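PDB 4R4X: pngf-ii from Elizabethkingia meningoseptica, which probably cleaves intact N-linked glycans from the asparagine side chains of glycoproteins, as a peptide:N-glycosidase related to PNGase F. Local coordinates for residues 433-445 and 449-461. Sequence-based numbering, arbitrary orientation.
Sequences AGDEFVPKENSIY and KLAHAFTPWRTDC
N442 and I444 pair with F454 and H452 as antiparallel hydrogen-bonded partners, strands 442-445 and 449-454 running at 143° with axes 4.6 Å apart. The I444 N to H452 O bond, 2.8 Å long, is nearly straight, whereas I444 O accepts from both A451 N and H452 N, a classic beta bulge that shifts the register by one before Y445. On the face shared by S443, Y445, L450 and A453, L450 CD1 lies over the Y445 ring, 4.2 Å from its centroid. L450 CG stands anti to the backbone N (chi1 180°), also bringing CD1 against S443 CB. On the other face, the F454 ring meets I444 CD1 at its edge, and N442 ND2 packs 3.5 Å from P456 CG.

Beyond E441 and T455 the two backbones separate, and water 1 links K440 N to P456 O. P439 lies across one face of W457, its CG 3.8 Å from the six-membered ring centroid in a CH-pi contact, while F437 O approaches the indole edge at CH2, 3.3 Å away. A second water joins E441 OE2 to T455 OG1.

N442 OD1 is hydrogen-bonded by the hydroxyls of Y423 and T425, holding the amide on the face shared with I444, H452 and F454. Strand 442-446 pairs on its other side with strand 507-514, leaving strand 449-454 at the edge of one C-terminal-domain sheet. Through I444 and F454 this sheet packs face to face on strands 416-428 and 493-504, consistent with the eight-stranded antiparallel jelly roll of PNGase F.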
loop_
_atom_site.group_PDB
_atom_site.type_symbol
_atom_site.label_atom_id
_atom_site.label_comp_id
_atom_site.label_asym_id
_atom_site.label_seq_id
_atom_site.Cartn_x
_atom_site.Cartn_y
_atom_site.Cartn_z
ATOM N N ALA A 433 3.147 36.718 0.454
ATOM C CA ALA A 433 4.044 36.819 1.617
ATOM C C ALA A 433 3.551 35.945 2.749
ATOM O O ALA A 433 3.852 36.214 3.910
ATOM C CB ALA A 433 4.107 38.277 2.105
ATOM N N GLY A 434 2.764 34.918 2.438
ATOM C CA GLY A 434 2.308 33.976 3.460
ATOM C C GLY A 434 3.162 32.723 3.425
ATOM O O GLY A 434 3.798 32.426 2.413
ATOM N N ASP A 435 3.176 31.977 4.530
ATOM C CA ASP A 435 4.118 30.876 4.648
ATOM C C ASP A 435 3.792 29.641 3.760
ATOM O O ASP A 435 4.591 28.742 3.693
ATOM C CB ASP A 435 4.306 30.470 6.101
ATOM C CG ASP A 435 5.118 31.487 6.895
ATOM O OD1 ASP A 435 5.716 32.420 6.281
ATOM O OD2 ASP A 435 5.168 31.336 8.142
ATOM N N GLU A 436 2.641 29.612 3.085
ATOM C CA GLU A 436 2.433 28.614 2.024
ATOM C C GLU A 436 3.496 28.826 0.934
ATOM O O GLU A 436 3.980 27.872 0.326
ATOM C CB GLU A 436 1.048 28.758 1.392
ATOM C CG GLU A 436 0.785 27.820 0.220
ATOM C CD GLU A 436 -0.659 27.848 -0.266
ATOM O OE1 GLU A 436 -1.512 28.494 0.398
ATOM O OE2 GLU A 436 -0.954 27.243 -1.339
ATOM N N PHE A 437 3.818 30.091 0.664
ATOM C CA PHE A 437 4.588 30.454 -0.513
ATOM C C PHE A 437 5.978 31.022 -0.265
ATOM O O PHE A 437 6.696 31.340 -1.231
ATOM C CB PHE A 437 3.789 31.432 -1.385
ATOM C CG PHE A 437 2.524 30.840 -1.939
ATOM C CD1 PHE A 437 2.585 29.815 -2.890
ATOM C CD2 PHE A 437 1.271 31.301 -1.513
ATOM C CE1 PHE A 437 1.416 29.264 -3.403
ATOM C CE2 PHE A 437 0.104 30.757 -2.024
ATOM C CZ PHE A 437 0.181 29.718 -2.962
ATOM N N VAL A 438 6.378 31.124 1.000
ATOM C CA VAL A 438 7.706 31.606 1.354
ATOM C C VAL A 438 8.449 30.552 2.176
ATOM O O VAL A 438 7.926 30.052 3.161
ATOM C CB VAL A 438 7.617 32.865 2.240
ATOM C CG1 VAL A 438 9.000 33.414 2.564
ATOM C CG2 VAL A 438 6.720 33.926 1.606
ATOM N N PRO A 439 9.690 30.228 1.799
ATOM C CA PRO A 439 10.401 29.182 2.528
ATOM C C PRO A 439 10.770 29.655 3.940
ATOM O O PRO A 439 11.169 30.814 4.115
ATOM C CB PRO A 439 11.675 28.970 1.718
ATOM C CG PRO A 439 11.549 29.788 0.490
ATOM C CD PRO A 439 10.491 30.811 0.722
ATOM N N LYS A 440 10.648 28.767 4.926
ATOM C CA LYS A 440 11.049 29.106 6.297
ATOM C C LYS A 440 11.787 27.948 6.910
ATOM O O LYS A 440 11.294 26.825 6.899
ATOM C CB LYS A 440 9.830 29.436 7.174
ATOM C CG LYS A 440 9.036 30.656 6.760
ATOM C CD LYS A 440 9.831 31.949 6.824
ATOM C CE LYS A 440 8.974 33.146 6.408
ATOM N NZ LYS A 440 7.956 33.531 7.413
ATOM N N GLU A 441 12.956 28.219 7.475
ATOM C CA GLU A 441 13.716 27.199 8.162
ATOM C C GLU A 441 13.015 26.647 9.400
ATOM O O GLU A 441 12.641 27.412 10.270
ATOM C CB GLU A 441 15.068 27.777 8.538
ATOM C CG GLU A 441 16.015 26.807 9.207
ATOM C CD GLU A 441 17.422 27.400 9.315
ATOM O OE1 GLU A 441 17.694 28.144 10.281
ATOM O OE2 GLU A 441 18.254 27.117 8.432
ATOM N N ASN A 442 12.825 25.317 9.450
ATOM C CA ASN A 442 12.318 24.612 10.633
ATOM C C ASN A 442 13.536 24.136 11.428
ATOM O O ASN A 442 14.402 23.439 10.877
ATOM C CB ASN A 442 11.483 23.349 10.274
ATOM C CG ASN A 442 10.105 23.647 9.678
ATOM O OD1 ASN A 442 9.151 22.880 9.885
ATOM N ND2 ASN A 442 9.996 24.714 8.912
ATOM N N SER A 443 13.584 24.456 12.714
ATOM C CA SER A 443 14.685 24.057 13.596
ATOM C C SER A 443 14.167 23.121 14.694
ATOM O O SER A 443 13.223 23.435 15.388
ATOM C CB SER A 443 15.320 25.288 14.228
ATOM O OG SER A 443 15.953 26.091 13.240
ATOM N N ILE A 444 14.799 21.967 14.831
ATOM C CA ILE A 444 14.424 20.961 15.820
ATOM C C ILE A 444 15.532 20.873 16.889
ATOM O O ILE A 444 16.712 20.677 16.570
ATOM C CB ILE A 444 14.216 19.584 15.161
ATOM C CG1 ILE A 444 12.974 19.573 14.240
ATOM C CG2 ILE A 444 14.016 18.499 16.212
ATOM C CD1 ILE A 444 13.136 20.388 12.989
ATOM N N TYR A 445 15.131 21.005 18.149
ATOM C CA TYR A 445 16.036 20.923 19.285
ATOM C C TYR A 445 15.747 19.673 20.119
ATOM O O TYR A 445 14.580 19.272 20.284
ATOM C CB TYR A 445 15.847 22.160 20.160
ATOM C CG TYR A 445 16.183 23.472 19.498
ATOM C CD1 TYR A 445 15.347 24.028 18.543
ATOM C CD2 TYR A 445 17.328 24.183 19.859
ATOM C CE1 TYR A 445 15.654 25.236 17.948
ATOM C CE2 TYR A 445 17.621 25.404 19.282
ATOM C CZ TYR A 445 16.779 25.911 18.316
ATOM O OH TYR A 445 17.075 27.111 17.714
ATOM N N LYS A 449 19.373 21.611 22.741
ATOM C CA LYS A 449 20.421 21.786 21.734
ATOM C C LYS A 449 19.877 21.542 20.320
ATOM O O LYS A 449 19.139 20.581 20.094
ATOM C CB LYS A 449 21.568 20.813 22.003
ATOM C CG LYS A 449 22.661 20.853 20.951
ATOM C CD LYS A 449 23.878 20.036 21.363
ATOM C CE LYS A 449 24.991 20.254 20.355
ATOM N NZ LYS A 449 25.787 19.012 20.165
ATOM N N LEU A 450 20.302 22.377 19.369
ATOM C CA LEU A 450 19.859 22.244 17.973
ATOM C C LEU A 450 20.317 20.920 17.442
ATOM O O LEU A 450 21.516 20.619 17.485
ATOM C CB LEU A 450 20.464 23.362 17.115
ATOM C CG LEU A 450 20.111 23.364 15.627
ATOM C CD1 LEU A 450 18.625 23.566 15.432
ATOM C CD2 LEU A 450 20.904 24.448 14.909
ATOM N N ALA A 451 19.377 20.111 16.968
ATOM C CA ALA A 451 19.701 18.821 16.408
ATOM C C ALA A 451 19.650 18.808 14.856
ATOM O O ALA A 451 20.426 18.087 14.229
ATOM C CB ALA A 451 18.785 17.760 16.995
ATOM N N HIS A 452 18.765 19.611 14.261
ATOM C CA HIS A 452 18.542 19.591 12.827
ATOM C C HIS A 452 17.788 20.855 12.395
ATOM O O HIS A 452 16.772 21.241 13.015
ATOM C CB HIS A 452 17.715 18.347 12.478
ATOM C CG HIS A 452 17.549 18.119 11.025
ATOM N ND1 HIS A 452 18.573 17.677 10.221
ATOM C CD2 HIS A 452 16.473 18.274 10.212
ATOM C CE1 HIS A 452 18.140 17.581 8.972
ATOM N NE2 HIS A 452 16.871 17.934 8.942
ATOM N N ALA A 453 18.270 21.489 11.335
ATOM C CA ALA A 453 17.599 22.655 10.755
ATOM C C ALA A 453 17.473 22.408 9.252
ATOM O O ALA A 453 18.411 21.931 8.610
ATOM C CB ALA A 453 18.406 23.905 11.032
ATOM N N PHE A 454 16.299 22.658 8.704
ATOM C CA PHE A 454 16.112 22.504 7.256
ATOM C C PHE A 454 14.956 23.349 6.785
ATOM O O PHE A 454 14.035 23.690 7.557
ATOM C CB PHE A 454 15.910 21.031 6.866
ATOM C CG PHE A 454 14.507 20.494 7.135
ATOM C CD1 PHE A 454 14.070 20.263 8.429
ATOM C CD2 PHE A 454 13.641 20.192 6.070
ATOM C CE1 PHE A 454 12.796 19.756 8.675
ATOM C CE2 PHE A 454 12.363 19.664 6.303
ATOM C CZ PHE A 454 11.948 19.443 7.601
ATOM N N THR A 455 15.006 23.695 5.509
ATOM C CA THR A 455 13.970 24.488 4.891
ATOM C C THR A 455 13.078 23.601 4.011
ATOM O O THR A 455 13.530 23.125 2.955
ATOM C CB THR A 455 14.618 25.596 4.061
ATOM O OG1 THR A 455 15.431 26.405 4.938
ATOM C CG2 THR A 455 13.556 26.462 3.414
ATOM N N PRO A 456 11.829 23.357 4.454
ATOM C CA PRO A 456 10.957 22.456 3.706
ATOM C C PRO A 456 10.418 23.183 2.470
ATOM O O PRO A 456 9.885 24.291 2.585
ATOM C CB PRO A 456 9.835 22.142 4.692
ATOM C CG PRO A 456 10.211 22.731 6.010
ATOM C CD PRO A 456 11.190 23.817 5.701
ATOM N N TRP A 457 10.595 22.587 1.301
ATOM C CA TRP A 457 10.320 23.296 0.050
ATOM C C TRP A 457 10.115 22.293 -1.081
ATOM O O TRP A 457 10.886 21.360 -1.194
ATOM C CB TRP A 457 11.480 24.251 -0.294
ATOM C CG TRP A 457 11.106 25.302 -1.315
ATOM C CD1 TRP A 457 11.630 25.456 -2.570
ATOM C CD2 TRP A 457 10.114 26.314 -1.169
ATOM N NE1 TRP A 457 11.041 26.524 -3.210
ATOM C CE2 TRP A 457 10.106 27.072 -2.368
ATOM C CE3 TRP A 457 9.265 26.695 -0.128
ATOM C CZ2 TRP A 457 9.241 28.149 -2.565
ATOM C CZ3 TRP A 457 8.390 27.771 -0.335
ATOM C CH2 TRP A 457 8.396 28.481 -1.540
ATOM N N ARG A 458 9.060 22.489 -1.877
ATOM C CA ARG A 458 8.750 21.629 -3.040
ATOM C C ARG A 458 8.715 22.501 -4.297
ATOM O O ARG A 458 8.025 23.497 -4.318
ATOM C CB ARG A 458 7.366 20.983 -2.901
ATOM C CG ARG A 458 7.204 19.964 -1.768
ATOM C CD ARG A 458 7.530 18.543 -2.131
ATOM N NE ARG A 458 6.708 17.994 -3.218
ATOM C CZ ARG A 458 5.593 17.283 -3.077
ATOM N NH1 ARG A 458 5.087 17.011 -1.891
ATOM N NH2 ARG A 458 4.968 16.863 -4.160
ATOM N N THR A 459 9.447 22.098 -5.327
ATOM C CA THR A 459 9.558 22.805 -6.595
ATOM C C THR A 459 9.065 21.977 -7.803
ATOM O O THR A 459 9.296 22.353 -8.968
ATOM C CB THR A 459 11.036 23.224 -6.819
ATOM O OG1 THR A 459 11.903 22.096 -6.650
ATOM C CG2 THR A 459 11.427 24.285 -5.825
ATOM N N ASP A 460 8.317 20.909 -7.522
ATOM C CA ASP A 460 7.836 19.954 -8.549
ATOM C C ASP A 460 6.336 20.052 -8.813
ATOM O O ASP A 460 5.761 19.166 -9.475
ATOM C CB ASP A 460 8.147 18.507 -8.124
ATOM C CG ASP A 460 7.516 18.118 -6.768
ATOM O OD1 ASP A 460 7.606 18.910 -5.816
ATOM O OD2 ASP A 460 6.947 17.010 -6.656
ATOM N N CYS A 461 5.679 21.080 -8.263
ATOM C CA CYS A 461 4.202 21.105 -8.233
ATOM C C CYS A 461 3.578 21.148 -9.629
ATOM O O CYS A 461 2.488 20.618 -9.826
ATOM C CB CYS A 461 3.668 22.220 -7.322
ATOM S SG CYS A 461 4.256 22.132 -5.586
HETATM O O HOH W 1 9.170 26.428 3.917
HETATM O O HOH W 2 17.102 25.472 6.530
#